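Local coordinates for protein type 6 secretion amidase effector 2 (Salmonella typhi, PDB 6WIN) that probably cleaves amide bonds in the peptide part of bacterial peptidoglycan, as an antibacterial amidase toxin delivered by the type VI secretion system, at residues A43-N48 against A75-Q80; I57-N62 against A126-I131; G83-M88 against R103-L108. One frame throughout, in Å; residues are numbered along the deposited sequence.

Contact 1 of 3, residues A43-N48 against A75-Q80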
ATOM      1  N   ALA A  43      -9.595  -6.117  -2.994  1.00 16.70           N
ATOM      2  CA  ALA A  43     -10.607  -5.078  -3.141  1.00 19.94           C
ATOM      3  C   ALA A  43      -9.969  -3.689  -3.142  1.00 19.61           C
ATOM      4  O   ALA A  43      -8.926  -3.465  -2.517  1.00 19.63           O
ATOM      5  CB  ALA A  43     -11.627  -5.177  -2.004  1.00 20.12           C
ATOM      6  N   ALA A  44     -10.612  -2.747  -3.843  1.00 16.16           N
ATOM      7  CA  ALA A  44     -10.144  -1.364  -3.850  1.00 19.70           C
ATOM      8  C   ALA A  44     -10.200  -0.782  -2.445  1.00 18.18           C
ATOM      9  O   ALA A  44     -11.078  -1.113  -1.647  1.00 18.63           O
ATOM     10  CB  ALA A  44     -10.985  -0.495  -4.800  1.00 17.21           C
ATOM     11  N   VAL A  45      -9.249   0.095  -2.140  1.00 18.73           N
ATOM     12  CA  VAL A  45      -9.217   0.760  -0.840  1.00 16.44           C
ATOM     13  C   VAL A  45     -10.111   1.999  -0.824  1.00 19.28           C
ATOM     14  O   VAL A  45     -10.968   2.151   0.051  1.00 19.13           O
ATOM     15  CB  VAL A  45      -7.762   1.119  -0.474  1.00 17.70           C
ATOM     16  CG1 VAL A  45      -7.724   2.018   0.767  1.00 18.56           C
ATOM     17  CG2 VAL A  45      -6.920  -0.148  -0.298  1.00 15.43           C
ATOM     18  N   PHE A  46      -9.931   2.911  -1.779  1.00 19.61           N
ATOM     19  CA  PHE A  46     -10.692   4.158  -1.772  1.00 21.73           C
ATOM     20  C   PHE A  46     -12.164   3.875  -2.059  1.00 20.73           C
ATOM     21  O   PHE A  46     -12.498   3.277  -3.085  1.00 20.44           O
ATOM     22  CB  PHE A  46     -10.132   5.138  -2.797  1.00 16.78           C
ATOM     23  CG  PHE A  46     -10.765   6.503  -2.722  1.00 19.58           C
ATOM     24  CD1 PHE A  46     -10.427   7.375  -1.695  1.00 17.58           C
ATOM     25  CD2 PHE A  46     -11.715   6.896  -3.646  1.00 20.71           C
ATOM     26  CE1 PHE A  46     -11.007   8.625  -1.602  1.00 19.35           C
ATOM     27  CE2 PHE A  46     -12.306   8.156  -3.566  1.00 19.99           C
ATOM     28  CZ  PHE A  46     -11.949   9.018  -2.540  1.00 20.66           C
ATOM     29  N   GLY A  47     -13.049   4.321  -1.167  1.00 24.22           N
ATOM     30  CA  GLY A  47     -14.460   4.036  -1.282  1.00 20.17           C
ATOM     31  C   GLY A  47     -14.920   2.785  -0.561  1.00 27.70           C
ATOM     32  O   GLY A  47     -16.120   2.642  -0.311  1.00 27.99           O
ATOM     33  N   ASN A  48     -14.000   1.882  -0.216  1.00 27.23           N
ATOM     34  CA  ASN A  48     -14.336   0.630   0.461  1.00 23.64           C
ATOM     35  C   ASN A  48     -14.797   0.924   1.884  1.00 25.40           C
ATOM     36  O   ASN A  48     -14.005   1.368   2.719  1.00 33.71           O
ATOM     37  CB  ASN A  48     -13.121  -0.293   0.461  1.00 24.78           C
ATOM     38  CG  ASN A  48     -13.438  -1.710   0.934  1.00 30.11           C
ATOM     39  OD1 ASN A  48     -14.409  -1.944   1.648  1.00 35.25           O
ATOM     40  ND2 ASN A  48     -12.601  -2.660   0.537  1.00 24.57           N
ATOM     41  N   ALA A  75       1.788  -0.171   1.998  1.00 16.15           N
ATOM     42  CA  ALA A  75       1.558   0.601   3.215  1.00 17.65           C
ATOM     43  C   ALA A  75       0.515  -0.098   4.076  1.00 15.81           C
ATOM     44  O   ALA A  75      -0.115  -1.071   3.657  1.00 14.70           O
ATOM     45  CB  ALA A  75       1.114   2.035   2.884  1.00 14.77           C
ATOM     46  N   PHE A  76       0.348   0.411   5.297  1.00 13.70           N
ATOM     47  CA  PHE A  76      -0.762   0.027   6.162  1.00 18.58           C
ATOM     48  C   PHE A  76      -1.871   1.066   6.041  1.00 18.25           C
ATOM     49  O   PHE A  76      -1.618   2.265   6.180  1.00 17.59           O
ATOM     50  CB  PHE A  76      -0.345  -0.080   7.632  1.00 15.75           C
ATOM     51  CG  PHE A  76       0.688  -1.139   7.924  1.00 18.66           C
ATOM     52  CD1 PHE A  76       0.327  -2.482   8.012  1.00 17.95           C
ATOM     53  CD2 PHE A  76       2.006  -0.790   8.149  1.00 16.27           C
ATOM     54  CE1 PHE A  76       1.267  -3.452   8.313  1.00 14.73           C
ATOM     55  CE2 PHE A  76       2.957  -1.755   8.449  1.00 15.24           C
ATOM     56  CZ  PHE A  76       2.581  -3.095   8.523  1.00 18.16           C
ATOM     57  N   PHE A  77      -3.098   0.605   5.812  1.00 20.04           N
ATOM     58  CA  PHE A  77      -4.239   1.512   5.765  1.00 20.54           C
ATOM     59  C   PHE A  77      -4.555   2.061   7.155  1.00 20.50           C
ATOM     60  O   PHE A  77      -4.549   1.320   8.142  1.00 21.05           O
ATOM     61  CB  PHE A  77      -5.456   0.783   5.208  1.00 13.28           C
ATOM     62  CG  PHE A  77      -6.707   1.591   5.223  1.00 17.84           C
ATOM     63  CD1 PHE A  77      -6.930   2.561   4.255  1.00 15.65           C
ATOM     64  CD2 PHE A  77      -7.680   1.369   6.190  1.00 18.39           C
ATOM     65  CE1 PHE A  77      -8.110   3.314   4.258  1.00 19.07           C
ATOM     66  CE2 PHE A  77      -8.856   2.108   6.201  1.00 20.22           C
ATOM     67  CZ  PHE A  77      -9.075   3.081   5.235  1.00 20.16           C
ATOM     68  N   LEU A  78      -4.848   3.362   7.235  1.00 15.52           N
ATOM     69  CA  LEU A  78      -5.271   3.959   8.503  1.00 18.17           C
ATOM     70  C   LEU A  78      -6.698   4.489   8.493  1.00 21.42           C
ATOM     71  O   LEU A  78      -7.402   4.344   9.489  1.00 23.73           O
ATOM     72  CB  LEU A  78      -4.327   5.102   8.922  1.00 15.32           C
ATOM     73  CG  LEU A  78      -2.863   4.787   9.229  1.00 21.72           C
ATOM     74  CD1 LEU A  78      -2.122   6.070   9.629  1.00 19.07           C
ATOM     75  CD2 LEU A  78      -2.716   3.705  10.301  1.00 21.04           C
ATOM     76  N   GLY A  79      -7.142   5.113   7.407  1.00 21.04           N
ATOM     77  CA  GLY A  79      -8.475   5.689   7.348  1.00 15.06           C
ATOM     78  C   GLY A  79      -8.669   6.379   6.014  1.00 18.33           C
ATOM     79  O   GLY A  79      -7.761   6.428   5.179  1.00 17.27           O
ATOM     80  N   GLN A  80      -9.873   6.918   5.812  1.00 20.61           N
ATOM     81  CA  GLN A  80     -10.150   7.600   4.551  1.00 19.30           C
ATOM     82  C   GLN A  80     -11.281   8.607   4.717  1.00 19.57           C
ATOM     83  O   GLN A  80     -12.081   8.541   5.656  1.00 15.84           O
ATOM     84  CB  GLN A  80     -10.485   6.602   3.429  1.00 20.05           C
ATOM     85  CG  GLN A  80     -11.830   5.893   3.563  1.00 17.69           C
ATOM     86  CD  GLN A  80     -12.077   4.904   2.432  1.00 26.44           C
ATOM     87  OE1 GLN A  80     -12.165   5.289   1.261  1.00 22.47           O
ATOM     88  NE2 GLN A  80     -12.171   3.616   2.776  1.00 24.08           N
TER
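Gln80 reaches from strand 74-81 to the beta turn Val45-Asn48 and meets its backbone with both ends of one amide. OE1 takes the N-H of Gly47 at 2.8 Å from Gly47 N, with 160° at the hydrogen and the donor in the carbonyl plane, on a lone pair. On the other branch, NE2 gives a weak, bent bond to Val45 O (3.3 Å, 133°) and also lies 2.9 Å from Asn48 O. Beyond CG the Gln80 chain is extended, which carries the amide across the gap between the backbones.

The tight apolar part is deeper. Buried Val45 lays CG1 obliquely against the Phe77 ring, 3.6 Å from CD1, and Ile57 touches both side chains. Toward the surface the fit is looser: the Phe46 ring passes Gln80 at 42° between ring and amide planes, with CD1 4.0 Å from OE1, and Gly47 is exposed. Inside the turn, Asn48 N bonds to Val45 O, closing this type II turn.

Val45 O thus accepts the turn bond and, weakly, one from Gln80 NE2. The chemistry implies that the amide adds one firm bond, from Gly47 N, and one weak one to a turn already tied to strand 129-133 through the Val45 backbone.

Contact 2 of 3, residues I57-N62 against A126-I131; sequences IATFVN and AEAYFI
Tyr129 and Thr59 face each other as a non-hydrogen-bonded antiparallel pair, their CA atoms 4.5 Å apart and their side chains on the same face of the sheet. The next pair, Ala58 with Phe130, is hydrogen-bonded in both directions: Phe130 N to Ala58 O at 2.8 Å and Ala58 N to Phe130 O at 3.0 Å. Beyond the regular ladder, Phe60 N still reaches Ala128 O (3.2 Å), nearly in line with the C=O bond.

Tyr129 can be followed outward. Its CB lies 4.0 Å from Ala58 O. With CG beside the backbone N and anti to the carbonyl carbon (chi1 -76°), the ring runs alongside Thr59, pointing the same way. CD2 meets Ala58 C and, more distantly, Ile57 CD1, whose side chain crosses at about a right angle. CE1, CE2 and CZ then lie beneath Thr59 CG2, which makes a CH-pi contact 4.0 Å from the ring centroid and 24° off its normal. At the tip, OH bonds to Ser123 O, while Thr59 OG1 turns to His73 N; both hydroxyls are thus satisfied in a buried setting.

On the side of the sheet that carries Ala58 and Phe130, Phe60, just past the strand, sets CD2 on Phe130 CB (3.7 Å), and the edge of the Phe60 ring, through CE2, approaches Phe130 O.

The two strands lie within the antiparallel sheet: 129-133 is flanked on its far side by 40-44 and 56-59 by 74-81, while Arg103 and Ile105 of strand 101-106 touch the Tyr129 side chain.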
ATOM      1  N   ILE A  57      -2.121  -2.767   2.353  1.00 15.43           N
ATOM      2  CA  ILE A  57      -2.561  -2.335   1.034  1.00 15.60           C
ATOM      3  C   ILE A  57      -1.346  -2.026   0.164  1.00 17.71           C
ATOM      4  O   ILE A  57      -0.225  -1.872   0.651  1.00 15.22           O
ATOM      5  CB  ILE A  57      -3.506  -1.121   1.128  1.00 15.08           C
ATOM      6  CG1 ILE A  57      -2.768   0.099   1.706  1.00 19.13           C
ATOM      7  CG2 ILE A  57      -4.700  -1.474   2.012  1.00 17.33           C
ATOM      8  CD1 ILE A  57      -3.622   1.381   1.727  1.00 17.28           C
ATOM      9  N   ALA A  58      -1.577  -1.940  -1.145  1.00 18.13           N
ATOM     10  CA  ALA A  58      -0.481  -1.718  -2.081  1.00 18.23           C
ATOM     11  C   ALA A  58      -1.024  -1.211  -3.410  1.00 18.62           C
ATOM     12  O   ALA A  58      -2.205  -1.363  -3.716  1.00 17.69           O
ATOM     13  CB  ALA A  58       0.324  -3.001  -2.312  1.00 18.17           C
ATOM     14  N   THR A  59      -0.133  -0.616  -4.197  1.00 18.89           N
ATOM     15  CA  THR A  59      -0.417  -0.311  -5.595  1.00 17.96           C
ATOM     16  C   THR A  59      -0.473  -1.601  -6.410  1.00 16.66           C
ATOM     17  O   THR A  59       0.443  -2.423  -6.341  1.00 15.18           O
ATOM     18  CB  THR A  59       0.676   0.590  -6.166  1.00 23.56           C
ATOM     19  OG1 THR A  59       1.935  -0.094  -6.056  1.00 18.48           O
ATOM     20  CG2 THR A  59       0.757   1.929  -5.412  1.00 13.30           C
ATOM     21  N   PHE A  60      -1.529  -1.769  -7.206  1.00 16.59           N
ATOM     22  CA  PHE A  60      -1.686  -2.953  -8.045  1.00 16.76           C
ATOM     23  C   PHE A  60      -2.035  -2.565  -9.474  1.00 19.22           C
ATOM     24  O   PHE A  60      -2.840  -1.659  -9.703  1.00 17.96           O
ATOM     25  CB  PHE A  60      -2.786  -3.887  -7.529  1.00 18.95           C
ATOM     26  CG  PHE A  60      -2.356  -4.771  -6.401  1.00 19.75           C
ATOM     27  CD1 PHE A  60      -1.796  -6.019  -6.652  1.00 18.12           C
ATOM     28  CD2 PHE A  60      -2.539  -4.373  -5.088  1.00 14.85           C
ATOM     29  CE1 PHE A  60      -1.419  -6.844  -5.622  1.00 17.41           C
ATOM     30  CE2 PHE A  60      -2.161  -5.193  -4.053  1.00 15.12           C
ATOM     31  CZ  PHE A  60      -1.600  -6.439  -4.324  1.00 19.11           C
ATOM     32  N   VAL A  61      -1.456  -3.292 -10.423  1.00 23.79           N
ATOM     33  CA  VAL A  61      -1.692  -3.089 -11.846  1.00 21.94           C
ATOM     34  C   VAL A  61      -1.939  -4.451 -12.476  1.00 20.77           C
ATOM     35  O   VAL A  61      -1.109  -5.358 -12.336  1.00 20.79           O
ATOM     36  CB  VAL A  61      -0.501  -2.396 -12.531  1.00 22.15           C
ATOM     37  CG1 VAL A  61      -0.590  -2.560 -14.033  1.00 22.12           C
ATOM     38  CG2 VAL A  61      -0.404  -0.924 -12.112  1.00 21.63           C
ATOM     39  N   ASN A  62      -3.068  -4.590 -13.173  1.00 22.13           N
ATOM     40  CA  ASN A  62      -3.393  -5.807 -13.922  1.00 20.29           C
ATOM     41  C   ASN A  62      -3.288  -7.034 -13.021  1.00 25.42           C
ATOM     42  O   ASN A  62      -2.756  -8.074 -13.411  1.00 24.34           O
ATOM     43  CB  ASN A  62      -2.497  -5.968 -15.154  1.00 22.63           C
ATOM     44  CG  ASN A  62      -2.645  -4.814 -16.151  1.00 32.78           C
ATOM     45  OD1 ASN A  62      -3.731  -4.258 -16.325  1.00 26.62           O
ATOM     46  ND2 ASN A  62      -1.544  -4.460 -16.816  1.00 27.69           N
ATOM     47  N   ALA A 126      -4.663   7.706  -4.643  1.00 13.91           N
ATOM     48  CA  ALA A 126      -5.475   6.879  -3.753  1.00 15.67           C
ATOM     49  C   ALA A 126      -6.193   5.751  -4.483  1.00 17.80           C
ATOM     50  O   ALA A 126      -6.516   4.733  -3.863  1.00 15.05           O
ATOM     51  CB  ALA A 126      -6.508   7.732  -3.022  1.00 20.69           C
ATOM     52  N   GLU A 127      -6.490   5.921  -5.775  1.00 17.03           N
ATOM     53  CA  GLU A 127      -7.229   4.913  -6.530  1.00 14.98           C
ATOM     54  C   GLU A 127      -6.360   3.737  -6.965  1.00 18.34           C
ATOM     55  O   GLU A 127      -6.903   2.711  -7.392  1.00 16.96           O
ATOM     56  CB  GLU A 127      -7.887   5.563  -7.758  1.00 20.89           C
ATOM     57  CG  GLU A 127      -8.988   6.573  -7.402  1.00 18.11           C
ATOM     58  CD  GLU A 127      -9.741   7.077  -8.622  1.00 23.66           C
ATOM     59  OE1 GLU A 127      -9.477   8.218  -9.045  1.00 23.24           O
ATOM     60  OE2 GLU A 127     -10.588   6.328  -9.158  1.00 24.97           O
ATOM     61  N   ALA A 128      -5.035   3.854  -6.850  1.00 16.41           N
ATOM     62  CA  ALA A 128      -4.141   2.764  -7.212  1.00 19.25           C
ATOM     63  C   ALA A 128      -4.008   1.707  -6.118  1.00 18.60           C
ATOM     64  O   ALA A 128      -3.368   0.674  -6.349  1.00 17.99           O
ATOM     65  CB  ALA A 128      -2.755   3.318  -7.553  1.00 20.32           C
ATOM     66  N   TYR A 129      -4.616   1.911  -4.957  1.00 19.41           N
ATOM     67  CA  TYR A 129      -4.358   1.065  -3.802  1.00 17.29           C
ATOM     68  C   TYR A 129      -5.447   0.019  -3.630  1.00 16.43           C
ATOM     69  O   TYR A 129      -6.641   0.333  -3.661  1.00 15.77           O
ATOM     70  CB  TYR A 129      -4.216   1.907  -2.534  1.00 15.26           C
ATOM     71  CG  TYR A 129      -2.874   2.580  -2.509  1.00 19.78           C
ATOM     72  CD1 TYR A 129      -2.674   3.815  -3.141  1.00 13.73           C
ATOM     73  CD2 TYR A 129      -1.788   1.963  -1.898  1.00 16.53           C
ATOM     74  CE1 TYR A 129      -1.430   4.417  -3.149  1.00 15.66           C
ATOM     75  CE2 TYR A 129      -0.543   2.553  -1.890  1.00 18.42           C
ATOM     76  CZ  TYR A 129      -0.366   3.781  -2.512  1.00 19.97           C
ATOM     77  OH  TYR A 129       0.886   4.340  -2.503  1.00 19.01           O
ATOM     78  N   PHE A 130      -5.020  -1.221  -3.426  1.00 15.22           N
ATOM     79  CA  PHE A 130      -5.916  -2.346  -3.252  1.00 16.47           C
ATOM     80  C   PHE A 130      -5.406  -3.189  -2.094  1.00 17.33           C
ATOM     81  O   PHE A 130      -4.214  -3.195  -1.797  1.00 13.95           O
ATOM     82  CB  PHE A 130      -6.006  -3.193  -4.542  1.00 17.57           C
ATOM     83  CG  PHE A 130      -6.638  -2.462  -5.706  1.00 17.69           C
ATOM     84  CD1 PHE A 130      -7.939  -2.739  -6.086  1.00 19.68           C
ATOM     85  CD2 PHE A 130      -5.931  -1.504  -6.418  1.00 16.66           C
ATOM     86  CE1 PHE A 130      -8.535  -2.053  -7.150  1.00 20.00           C
ATOM     87  CE2 PHE A 130      -6.515  -0.827  -7.486  1.00 14.16           C
ATOM     88  CZ  PHE A 130      -7.813  -1.100  -7.845  1.00 17.56           C
ATOM     89  N   ILE A 131      -6.327  -3.903  -1.446  1.00 18.14           N
ATOM     90  CA  ILE A 131      -5.941  -4.819  -0.386  1.00 15.75           C
ATOM     91  C   ILE A 131      -5.044  -5.916  -0.946  1.00 18.57           C
ATOM     92  O   ILE A 131      -5.300  -6.470  -2.027  1.00 16.29           O
ATOM     93  CB  ILE A 131      -7.199  -5.392   0.285  1.00 17.57           C
ATOM     94  CG1 ILE A 131      -8.020  -4.260   0.917  1.00 19.54           C
ATOM     95  CG2 ILE A 131      -6.824  -6.429   1.320  1.00 21.71           C
ATOM     96  CD1 ILE A 131      -9.286  -4.717   1.626  1.00 22.05           C
TER

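Contact 3 of 3, residues G83-M88 against R103-L108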
ATOM      1  N   GLY A  83     -11.617  12.953   0.251  1.00 21.59           N
ATOM      2  CA  GLY A  83     -10.502  13.425  -0.547  1.00 20.29           C
ATOM      3  C   GLY A  83      -9.294  12.510  -0.662  1.00 20.51           C
ATOM      4  O   GLY A  83      -8.373  12.810  -1.427  1.00 19.58           O
ATOM      5  N   GLY A  84      -9.252  11.410   0.075  1.00 19.20           N
ATOM      6  CA  GLY A  84      -8.113  10.522  -0.028  1.00 18.76           C
ATOM      7  C   GLY A  84      -8.057   9.554   1.138  1.00 18.34           C
ATOM      8  O   GLY A  84      -9.024   9.389   1.879  1.00 16.37           O
ATOM      9  N   ILE A  85      -6.890   8.916   1.280  1.00 18.61           N
ATOM     10  CA  ILE A  85      -6.659   7.928   2.330  1.00 18.85           C
ATOM     11  C   ILE A  85      -5.437   8.320   3.153  1.00 18.98           C
ATOM     12  O   ILE A  85      -4.479   8.918   2.652  1.00 20.21           O
ATOM     13  CB  ILE A  85      -6.473   6.502   1.763  1.00 19.44           C
ATOM     14  CG1 ILE A  85      -5.284   6.462   0.798  1.00 21.95           C
ATOM     15  CG2 ILE A  85      -7.725   6.022   1.064  1.00 18.60           C
ATOM     16  CD1 ILE A  85      -4.922   5.055   0.320  1.00 20.72           C
ATOM     17  N   TRP A  86      -5.475   7.968   4.429  1.00 21.09           N
ATOM     18  CA  TRP A  86      -4.319   8.066   5.310  1.00 20.97           C
ATOM     19  C   TRP A  86      -3.675   6.686   5.429  1.00 17.67           C
ATOM     20  O   TRP A  86      -4.369   5.709   5.715  1.00 17.51           O
ATOM     21  CB  TRP A  86      -4.744   8.574   6.686  1.00 21.31           C
ATOM     22  CG  TRP A  86      -4.944  10.054   6.754  1.00 18.99           C
ATOM     23  CD1 TRP A  86      -6.131  10.730   6.667  1.00 22.65           C
ATOM     24  CD2 TRP A  86      -3.931  11.042   6.936  1.00 18.08           C
ATOM     25  NE1 TRP A  86      -5.914  12.080   6.789  1.00 23.17           N
ATOM     26  CE2 TRP A  86      -4.571  12.300   6.950  1.00 19.97           C
ATOM     27  CE3 TRP A  86      -2.541  10.989   7.097  1.00 22.00           C
ATOM     28  CZ2 TRP A  86      -3.868  13.494   7.109  1.00 18.95           C
ATOM     29  CZ3 TRP A  86      -1.843  12.181   7.257  1.00 23.95           C
ATOM     30  CH2 TRP A  86      -2.510  13.413   7.262  1.00 19.40           C
ATOM     31  N   VAL A  87      -2.361   6.603   5.179  1.00 17.62           N
ATOM     32  CA  VAL A  87      -1.619   5.352   5.300  1.00 17.35           C
ATOM     33  C   VAL A  87      -0.447   5.540   6.260  1.00 22.10           C
ATOM     34  O   VAL A  87      -0.037   6.657   6.572  1.00 17.24           O
ATOM     35  CB  VAL A  87      -1.101   4.830   3.938  1.00 20.44           C
ATOM     36  CG1 VAL A  87      -2.231   4.770   2.903  1.00 14.38           C
ATOM     37  CG2 VAL A  87       0.064   5.686   3.440  1.00 17.41           C
HETATM   38  N   MSE A  88       0.090   4.415   6.725  1.00 17.32           N
HETATM   39  CA  MSE A  88       1.347   4.356   7.473  1.00 14.39           C
HETATM   40  C   MSE A  88       2.416   3.654   6.625  1.00 17.94           C
HETATM   41  O   MSE A  88       2.210   2.503   6.184  1.00 20.80           O
HETATM   42  CB  MSE A  88       1.116   3.623   8.803  1.00 16.29           C
HETATM   43  CG  MSE A  88       2.305   3.574   9.761  1.00 14.97           C
HETATM   44 SE   MSE A  88       2.586   5.311  10.603  1.00 19.49          SE
HETATM   45  CE  MSE A  88       0.994   5.389  11.873  1.00  8.56           C
ATOM     46  N   ARG A 103       0.871   9.568   6.168  1.00 22.79           N
ATOM     47  CA  ARG A 103       0.732  10.568   5.121  1.00 19.58           C
ATOM     48  C   ARG A 103      -0.610  10.389   4.418  1.00 23.67           C
ATOM     49  O   ARG A 103      -1.227   9.319   4.456  1.00 21.06           O
ATOM     50  CB  ARG A 103       1.891  10.511   4.115  1.00 22.65           C
ATOM     51  CG  ARG A 103       1.888   9.285   3.196  1.00 18.85           C
ATOM     52  CD  ARG A 103       2.996   9.399   2.153  1.00 21.31           C
ATOM     53  NE  ARG A 103       3.053   8.228   1.282  1.00 20.74           N
ATOM     54  CZ  ARG A 103       2.809   8.244  -0.024  1.00 20.23           C
ATOM     55  NH1 ARG A 103       2.485   9.379  -0.630  1.00 19.57           N
ATOM     56  NH2 ARG A 103       2.897   7.116  -0.728  1.00 17.06           N
ATOM     57  N   TYR A 104      -1.051  11.471   3.777  1.00 20.29           N
ATOM     58  CA  TYR A 104      -2.342  11.559   3.113  1.00 17.09           C
ATOM     59  C   TYR A 104      -2.127  11.337   1.627  1.00 23.08           C
ATOM     60  O   TYR A 104      -1.349  12.066   0.998  1.00 15.83           O
ATOM     61  CB  TYR A 104      -2.963  12.931   3.349  1.00 21.39           C
ATOM     62  CG  TYR A 104      -4.410  13.130   2.930  1.00 15.13           C
ATOM     63  CD1 TYR A 104      -5.417  12.353   3.467  1.00 17.49           C
ATOM     64  CD2 TYR A 104      -4.766  14.164   2.070  1.00 16.94           C
ATOM     65  CE1 TYR A 104      -6.735  12.555   3.125  1.00 21.26           C
ATOM     66  CE2 TYR A 104      -6.091  14.387   1.724  1.00 16.67           C
ATOM     67  CZ  TYR A 104      -7.065  13.579   2.261  1.00 19.75           C
ATOM     68  OH  TYR A 104      -8.373  13.775   1.945  1.00 21.18           O
ATOM     69  N   ILE A 105      -2.805  10.332   1.078  1.00 18.35           N
ATOM     70  CA  ILE A 105      -2.766  10.016  -0.342  1.00 21.76           C
ATOM     71  C   ILE A 105      -4.117  10.410  -0.923  1.00 20.17           C
ATOM     72  O   ILE A 105      -5.150   9.856  -0.531  1.00 20.06           O
ATOM     73  CB  ILE A 105      -2.455   8.529  -0.577  1.00 21.38           C
ATOM     74  CG1 ILE A 105      -1.169   8.138   0.163  1.00 19.09           C
ATOM     75  CG2 ILE A 105      -2.368   8.218  -2.069  1.00 16.94           C
ATOM     76  CD1 ILE A 105      -0.646   6.738  -0.191  1.00 17.65           C
ATOM     77  N   ARG A 106      -4.112  11.385  -1.829  1.00 20.50           N
ATOM     78  CA  ARG A 106      -5.343  11.951  -2.356  1.00 20.33           C
ATOM     79  C   ARG A 106      -5.908  11.150  -3.524  1.00 17.37           C
ATOM     80  O   ARG A 106      -5.180  10.529  -4.301  1.00 12.82           O
ATOM     81  CB  ARG A 106      -5.116  13.384  -2.816  1.00 21.16           C
ATOM     82  CG  ARG A 106      -4.321  14.213  -1.842  1.00 24.65           C
ATOM     83  CD  ARG A 106      -4.807  15.622  -1.852  1.00 23.80           C
ATOM     84  NE  ARG A 106      -5.055  16.135  -3.206  1.00 33.39           N
ATOM     85  CZ  ARG A 106      -4.120  16.281  -4.142  1.00 29.77           C
ATOM     86  NH1 ARG A 106      -4.453  16.759  -5.337  1.00 38.44           N
ATOM     87  NH2 ARG A 106      -2.855  15.957  -3.883  1.00 33.99           N
ATOM     88  N   LYS A 107      -7.230  11.185  -3.635  1.00 17.24           N
ATOM     89  CA  LYS A 107      -7.889  10.891  -4.895  1.00 19.44           C
ATOM     90  C   LYS A 107      -7.665  12.075  -5.827  1.00 20.45           C
ATOM     91  O   LYS A 107      -8.042  13.209  -5.510  1.00 21.11           O
ATOM     92  CB  LYS A 107      -9.376  10.632  -4.674  1.00 20.89           C
ATOM     93  CG  LYS A 107     -10.097  10.077  -5.910  1.00 22.27           C
ATOM     94  CD  LYS A 107     -11.082  11.088  -6.460  1.00 22.45           C
ATOM     95  CE  LYS A 107     -11.809  10.542  -7.695  1.00 26.51           C
ATOM     96  NZ  LYS A 107     -10.890  10.443  -8.883  1.00 25.71           N
ATOM     97  N   LEU A 108      -6.988  11.826  -6.936  1.00 18.81           N
ATOM     98  CA  LEU A 108      -6.615  12.871  -7.872  1.00 17.28           C
ATOM     99  C   LEU A 108      -7.756  13.139  -8.851  1.00 19.53           C
ATOM    100  O   LEU A 108      -8.598  12.276  -9.108  1.00 21.60           O
ATOM    101  CB  LEU A 108      -5.349  12.458  -8.627  1.00 18.68           C
ATOM    102  CG  LEU A 108      -4.216  12.003  -7.709  1.00 24.55           C
ATOM    103  CD1 LEU A 108      -2.993  11.596  -8.512  1.00 25.71           C
ATOM    104  CD2 LEU A 108      -3.883  13.122  -6.731  1.00 24.97           C
TER
HETATM  105  O   HOH W   1      -9.201  14.548  -3.354  1.00 26.97           O
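Strands 84-88 and 103-106 run antiparallel, their local axes at 152° and 4.5 Å apart at the closest approach. Two hydrogen-bonded pairs define the register: Ile85 with Ile105 (Ile85 N to Ile105 O and Ile105 N to Ile85 O, each 2.7 Å) and Val87 with Arg103, linked by Val87 N to Arg103 O and Arg103 N to Val87 O. At the hairpin's open end Lys107 N bonds to Gly83 O from above its carbonyl plane, and a water donates to both Gly83 O and Lys107 O. Gly84, with no side chain to intervene, comes within 3.9 Å of Arg106, CA to CA.

Trp86 and Tyr104 share one face; their side-chain directions cross at about a right angle, while the ring planes are oblique. Tyr104 CB stands 3.8 Å above the centroid of the indole six-membered ring, only 7° off the normal, a CH-pi contact. Its CD1 lies over the same indole face, 3.4 Å from Trp86 NE1. Placing CG anti to the backbone N (chi1 -170°) sends the Tyr104 ring along the strand toward Gly83 and Gly84, where OH bonds to Asp81.

The other face carries Ile85, Val87, Ile105 and the long Arg103 chain. Ile85 CG1 meets Ile105 CB, and Ile105 CD1 reaches Val87 CG2 (3.8 Å) as well as one face of the Arg103 guanidinium. That group's NE pairs with Asp89 in a salt bridge, and its outer nitrogens bond to Asn124 and Ser123.

This is the pairing of a long-looped beta hairpin, strands 84-89 and 101-106, at one margin of the antiparallel sheet.

All three contacts draw on one six-stranded antiparallel sheet, ordered 40-44, 129-133, 56-59, 74-81, 84-89, 101-106. Contact 2 pairs two adjacent inner strands and contact 3 the last two, whereas contact 1 spans from the end of edge strand 40-44 to 74-81. Centres of contacts 1 and 2 are about 9 Å apart, as are those of 1 and 3; contacts 2 and 3 are about 12 Å apart. Along the chain, segments of contacts 1 and 2 alternate, contact 3 follows contact 1, and both its segments fall between those of contact 2. The Lys107-Glu127 salt bridge and the Ala126-Arg106 backbone bond join contacts 2 and 3; the common sheet is what brings these chain-distant segments together.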